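Local structure of pyoverdine biosynthesis protein PvcB (Pseudomonas aeruginosa, 4YLM) at residues 29-34 with 58-63; 130-135 with 246-251. The protein probably catalyses the iron- and 2-oxoglutarate-dependent oxidation of tyrosine isonitrile to its unsaturated derivative, a step in the biosynthesis of paerucumarin. All blocks are in the same frame, centred on the assembly; numbering follows the deposited sequence.

Contact 1: residues 29-34 with 58-63; sequences LLLEPG and LLLRGF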
loop_
_atom_site.group_PDB
_atom_site.type_symbol
_atom_site.label_atom_id
_atom_site.label_comp_id
_atom_site.label_asym_id
_atom_site.label_seq_id
_atom_site.Cartn_x
_atom_site.Cartn_y
_atom_site.Cartn_z
ATOM N N LEU A 29 2.415 11.842 12.429
ATOM C CA LEU A 29 3.075 10.580 12.737
ATOM C C LEU A 29 4.579 10.777 12.672
ATOM O O LEU A 29 5.075 11.466 11.787
ATOM C CB LEU A 29 2.627 9.503 11.740
ATOM C CG LEU A 29 3.126 8.070 11.961
ATOM C CD1 LEU A 29 2.423 7.483 13.187
ATOM C CD2 LEU A 29 2.835 7.211 10.721
ATOM N N LEU A 30 5.303 10.216 13.637
ATOM C CA LEU A 30 6.752 10.268 13.636
ATOM C C LEU A 30 7.264 8.933 13.135
ATOM O O LEU A 30 6.844 7.886 13.628
ATOM C CB LEU A 30 7.304 10.521 15.049
ATOM C CG LEU A 30 8.821 10.387 15.257
ATOM C CD1 LEU A 30 9.617 11.424 14.429
ATOM C CD2 LEU A 30 9.223 10.477 16.745
ATOM N N LEU A 31 8.179 8.971 12.170
ATOM C CA LEU A 31 8.823 7.746 11.677
ATOM C C LEU A 31 10.309 7.844 11.935
ATOM O O LEU A 31 10.915 8.880 11.680
ATOM C CB LEU A 31 8.612 7.580 10.176
ATOM C CG LEU A 31 7.184 7.377 9.664
ATOM C CD1 LEU A 31 6.514 8.714 9.537
ATOM C CD2 LEU A 31 7.225 6.671 8.305
ATOM N N GLU A 32 10.900 6.756 12.415
ATOM C CA GLU A 32 12.331 6.742 12.653
ATOM C C GLU A 32 12.923 5.458 12.099
ATOM O O GLU A 32 12.237 4.442 12.003
ATOM C CB GLU A 32 12.628 6.889 14.150
ATOM C CG GLU A 32 12.073 8.176 14.749
ATOM C CD GLU A 32 12.211 8.194 16.265
ATOM O OE1 GLU A 32 13.190 8.788 16.754
ATOM O OE2 GLU A 32 11.367 7.576 16.960
ATOM N N PRO A 33 14.210 5.502 11.727
ATOM C CA PRO A 33 14.844 4.395 11.003
ATOM C C PRO A 33 14.863 3.075 11.771
ATOM O O PRO A 33 15.086 3.054 12.979
ATOM C CB PRO A 33 16.276 4.913 10.747
ATOM C CG PRO A 33 16.473 6.064 11.724
ATOM C CD PRO A 33 15.115 6.654 11.911
ATOM N N GLY A 34 14.638 1.976 11.061
ATOM C CA GLY A 34 14.650 0.665 11.679
ATOM C C GLY A 34 15.989 -0.046 11.551
ATOM O O GLY A 34 16.160 -1.138 12.091
ATOM N N LEU A 58 3.642 13.743 8.136
ATOM C CA LEU A 58 4.654 12.765 8.512
ATOM C C LEU A 58 5.968 13.470 8.820
ATOM O O LEU A 58 6.384 14.375 8.092
ATOM C CB LEU A 58 4.899 11.755 7.381
ATOM C CG LEU A 58 3.682 11.110 6.718
ATOM C CD1 LEU A 58 4.151 10.070 5.682
ATOM C CD2 LEU A 58 2.784 10.451 7.763
ATOM N N LEU A 59 6.623 13.041 9.892
ATOM C CA LEU A 59 7.953 13.524 10.210
ATOM C C LEU A 59 8.877 12.324 10.160
ATOM O O LEU A 59 8.752 11.422 10.974
ATOM C CB LEU A 59 7.978 14.167 11.606
ATOM C CG LEU A 59 9.357 14.419 12.230
ATOM C CD1 LEU A 59 10.216 15.286 11.307
ATOM C CD2 LEU A 59 9.235 15.053 13.647
ATOM N N LEU A 60 9.747 12.270 9.156
ATOM C CA LEU A 60 10.783 11.242 9.113
ATOM C C LEU A 60 12.045 11.855 9.700
ATOM O O LEU A 60 12.607 12.804 9.137
ATOM C CB LEU A 60 11.053 10.772 7.683
ATOM C CG LEU A 60 9.946 9.934 7.030
ATOM C CD1 LEU A 60 8.768 10.790 6.648
ATOM C CD2 LEU A 60 10.511 9.225 5.793
ATOM N N ARG A 61 12.490 11.313 10.829
ATOM C CA ARG A 61 13.571 11.937 11.590
ATOM C C ARG A 61 14.665 10.945 11.906
ATOM O O ARG A 61 14.401 9.838 12.379
ATOM C CB ARG A 61 13.017 12.568 12.885
ATOM C CG ARG A 61 14.088 13.118 13.840
ATOM C CD ARG A 61 13.474 14.092 14.860
ATOM N NE ARG A 61 13.194 15.399 14.277
ATOM C CZ ARG A 61 12.718 16.443 14.955
ATOM N NH1 ARG A 61 12.436 16.331 16.251
ATOM N NH2 ARG A 61 12.511 17.596 14.332
ATOM N N GLY A 62 15.902 11.338 11.634
ATOM C CA GLY A 62 17.044 10.507 11.955
ATOM C C GLY A 62 17.468 9.629 10.785
ATOM O O GLY A 62 18.325 8.756 10.936
ATOM N N PHE A 63 16.868 9.843 9.616
ATOM C CA PHE A 63 17.267 9.077 8.421
ATOM C C PHE A 63 18.431 9.798 7.745
ATOM O O PHE A 63 18.564 11.011 7.873
ATOM C CB PHE A 63 16.111 8.972 7.409
ATOM C CG PHE A 63 14.970 8.098 7.865
ATOM C CD1 PHE A 63 14.870 6.783 7.430
ATOM C CD2 PHE A 63 13.991 8.598 8.710
ATOM C CE1 PHE A 63 13.819 5.970 7.846
ATOM C CE2 PHE A 63 12.937 7.796 9.138
ATOM C CZ PHE A 63 12.847 6.478 8.707
HETATM O O HOH W 1 15.220 9.222 15.046
#

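Contact 2: residues 130-135 with 246-251; sequences VDAPGD and WRSDDL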
loop_
_atom_site.group_PDB
_atom_site.type_symbol
_atom_site.label_atom_id
_atom_site.label_comp_id
_atom_site.label_asym_id
_atom_site.label_seq_id
_atom_site.Cartn_x
_atom_site.Cartn_y
_atom_site.Cartn_z
ATOM N N VAL A 130 17.788 20.734 5.026
ATOM C CA VAL A 130 19.184 20.528 4.671
ATOM C C VAL A 130 20.075 20.730 5.892
ATOM O O VAL A 130 21.017 19.968 6.123
ATOM C CB VAL A 130 19.630 21.471 3.542
ATOM C CG1 VAL A 130 21.123 21.299 3.264
ATOM C CG2 VAL A 130 18.813 21.204 2.293
ATOM N N ASP A 131 19.759 21.756 6.676
ATOM C CA ASP A 131 20.573 22.112 7.829
ATOM C C ASP A 131 19.753 22.938 8.812
ATOM O O ASP A 131 18.995 23.824 8.415
ATOM C CB ASP A 131 21.808 22.901 7.368
ATOM C CG ASP A 131 22.858 23.040 8.454
ATOM O OD1 ASP A 131 23.026 22.092 9.253
ATOM O OD2 ASP A 131 23.525 24.101 8.499
ATOM N N ALA A 132 19.879 22.624 10.097
ATOM C CA ALA A 132 19.253 23.436 11.138
ATOM C C ALA A 132 20.149 23.439 12.370
ATOM O O ALA A 132 19.843 22.790 13.363
ATOM C CB ALA A 132 17.871 22.905 11.479
ATOM N N PRO A 133 21.275 24.165 12.299
ATOM C CA PRO A 133 22.255 24.182 13.388
ATOM C C PRO A 133 21.789 25.068 14.545
ATOM O O PRO A 133 21.127 26.084 14.319
ATOM C CB PRO A 133 23.500 24.770 12.719
ATOM C CG PRO A 133 22.946 25.687 11.676
ATOM C CD PRO A 133 21.662 25.050 11.187
ATOM N N GLY A 134 22.116 24.676 15.771
ATOM C CA GLY A 134 21.701 25.430 16.941
ATOM C C GLY A 134 20.191 25.544 17.036
ATOM O O GLY A 134 19.470 25.166 16.112
ATOM N N ASP A 135 19.702 26.065 18.155
ATOM C CA ASP A 135 18.263 26.194 18.329
ATOM C C ASP A 135 17.772 27.630 18.196
ATOM O O ASP A 135 18.484 28.587 18.502
ATOM C CB ASP A 135 17.797 25.562 19.646
ATOM C CG ASP A 135 16.783 24.448 19.424
ATOM O OD1 ASP A 135 16.068 24.084 20.382
ATOM O OD2 ASP A 135 16.695 23.943 18.283
ATOM N N TRP A 246 12.549 22.376 13.359
ATOM C CA TRP A 246 13.347 21.639 12.379
ATOM C C TRP A 246 14.662 21.081 12.921
ATOM O O TRP A 246 15.362 21.747 13.687
ATOM C CB TRP A 246 13.645 22.530 11.174
ATOM C CG TRP A 246 12.423 22.902 10.408
ATOM C CD1 TRP A 246 11.738 24.082 10.470
ATOM C CD2 TRP A 246 11.724 22.077 9.471
ATOM N NE1 TRP A 246 10.655 24.044 9.620
ATOM C CE2 TRP A 246 10.627 22.821 8.997
ATOM C CE3 TRP A 246 11.917 20.776 8.992
ATOM C CZ2 TRP A 246 9.731 22.312 8.061
ATOM C CZ3 TRP A 246 11.023 20.272 8.059
ATOM C CH2 TRP A 246 9.943 21.037 7.607
ATOM N N ARG A 247 15.005 19.862 12.501
ATOM C CA ARG A 247 16.342 19.322 12.734
ATOM C C ARG A 247 16.934 18.891 11.409
ATOM O O ARG A 247 16.208 18.477 10.492
ATOM C CB ARG A 247 16.312 18.129 13.687
ATOM C CG ARG A 247 15.540 18.384 14.974
ATOM C CD ARG A 247 16.429 18.190 16.188
ATOM N NE ARG A 247 15.787 17.373 17.221
ATOM C CZ ARG A 247 15.037 17.861 18.209
ATOM N NH1 ARG A 247 14.818 19.174 18.305
ATOM N NH2 ARG A 247 14.502 17.033 19.102
ATOM N N SER A 248 18.256 18.974 11.318
ATOM C CA SER A 248 18.982 18.594 10.113
ATOM C C SER A 248 18.555 17.218 9.586
ATOM O O SER A 248 18.547 16.223 10.317
ATOM C CB SER A 248 20.494 18.626 10.380
ATOM O OG SER A 248 20.909 19.938 10.745
ATOM N N ASP A 249 18.187 17.192 8.308
ATOM C CA ASP A 249 17.806 15.968 7.598
ATOM C C ASP A 249 16.407 15.437 7.918
ATOM O O ASP A 249 16.050 14.343 7.487
ATOM C CB ASP A 249 18.866 14.882 7.742
ATOM C CG ASP A 249 20.068 15.115 6.818
ATOM O OD1 ASP A 249 19.900 15.678 5.702
ATOM O OD2 ASP A 249 21.183 14.745 7.222
ATOM N N ASP A 250 15.616 16.211 8.656
ATOM C CA ASP A 250 14.189 15.926 8.755
ATOM C C ASP A 250 13.644 15.851 7.338
ATOM O O ASP A 250 14.031 16.642 6.467
ATOM C CB ASP A 250 13.426 17.059 9.440
ATOM C CG ASP A 250 13.487 17.002 10.950
ATOM O OD1 ASP A 250 14.007 16.010 11.494
ATOM O OD2 ASP A 250 13.000 17.970 11.589
ATOM N N LEU A 251 12.726 14.924 7.104
ATOM C CA LEU A 251 11.936 14.966 5.883
ATOM C C LEU A 251 10.490 15.013 6.330
ATOM O O LEU A 251 10.047 14.145 7.075
ATOM C CB LEU A 251 12.196 13.728 5.006
ATOM C CG LEU A 251 11.491 13.780 3.635
ATOM C CD1 LEU A 251 12.226 14.744 2.699
ATOM C CD2 LEU A 251 11.414 12.405 2.998
HETATM O O HOH W 2 21.785 17.670 4.737
HETATM O O HOH W 3 19.553 19.910 13.702
#

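Contact 1: residues 29-34 with 58-63
Leu59 is hydrogen-bonded through both its N-H and its carbonyl to strand 29-33, by Leu31 N to Leu59 O at 2.8 Å and by Leu59 N to Leu29 O; its partner in the parallel register is Leu30. A third bond runs from Arg61 N to Leu31 O. All three are nearly straight, and the axes of strands 29-33 and 58-60 run 21° from parallel. The side chain of Leu31 shows how the face carrying Leu29, Leu31, Leu58 and Leu60 fills. Leu31 CB lies 4.1 Å from Leu60 CG. With CG turned beside the backbone N and anti to the carbonyl carbon (chi1 -64°), Leu31 CD1 reaches back along the neighbouring strand to Leu58 CB, also at 4.1 Å. Both Leu31 atoms rest against Leu59 O as well, CD1 at 3.8 Å. Trp47 and Leu48 of helix 45-55 cover this leucine further, as expected of the beta-alpha-beta unit 29-33, 45-55, 57-60. On the face of Leu30 and Leu59 these two lie side by side, with Leu30 CD1 3.7 Å from Leu59 CG. Past the ladder, Pro33 CD sits over the Phe63 ring in a CH-pi contact, 3.9 Å from the centroid and 17° off the normal, while Leu31 O meets the ring's edge in plane, 3.4 Å from Phe63 CE2. One water donates to both Glu32 OE1 and Arg61 O. Regular amide bonds thus give way, where proline has no N-H, to ring packing and a water bridge.

Contact 2: residues 130-135 with 246-251
Ser248 OG accepts a hydrogen bond from Ala132 N at 2.9 Å, with an N-H...O angle of 161°. The serine's chi1 of -61° leaves OG beside Ser248 N, and these two atoms are the ones that deal with Ala132, OG directly and N through a water. That water accepts from Ser248 N and donates to Ala132 O, which leaves Ala132 gripped at both its N-H and its carbonyl. The methyl of Ala132 points at the loop, Ala132 CB lying 3.5 Å from Trp246 O and 4.3 Å from Trp246 CB, whereas the indole packs elsewhere, its NE1 hydrogen-bonded to Thr141 OG1. Asp131 starts in the other direction, but its carboxylate swings back until Asp131 OD1 is 3.4 Å from Ser248 OG. Asp249 also sets out away from the strand; its OD1 receives a hydrogen bond from a second water, which likewise donates to Val130 O, and the same OD1 is hydrogen-bonded to His128 NE2. Within the loop, Arg247 N donates to Asp250 OD2 from above the carboxylate plane, and Asp250 N to Arg247 O at 3.0 Å. The latter bond closes a type II beta turn, Arg247 to Asp250, leading into strand 251-255. The turn packs on the end of strand 120-131, with backbone hydrogen bonds between Asp249 and Asp250 and Cys129; there Val130 and Asp131 both face His273 in a classic beta bulge.

Both segments of contact 1 precede both of contact 2 in the sequence, yet the centres of the two contacts lie only about 13 Å apart, and both reach one mixed sheet. Strand 251-255 joins them, running antiparallel to 57-60 on one flank and to 120-131 on the other; Leu60 N probably hydrogen-bonds Leu251 O, 2.8 Å away. A salt bridge of 2.8 Å between Arg61 NH2 and Asp250 OD2 ties the end of the parallel pair to the beta turn. Sequence-distant parts of the TauD/TfdA-type fold are thus knitted together, with contact 2 the nearer to the active site: the Trp246 side chain is about 9 Å from that of His261, a probable ligand of the catalytic iron.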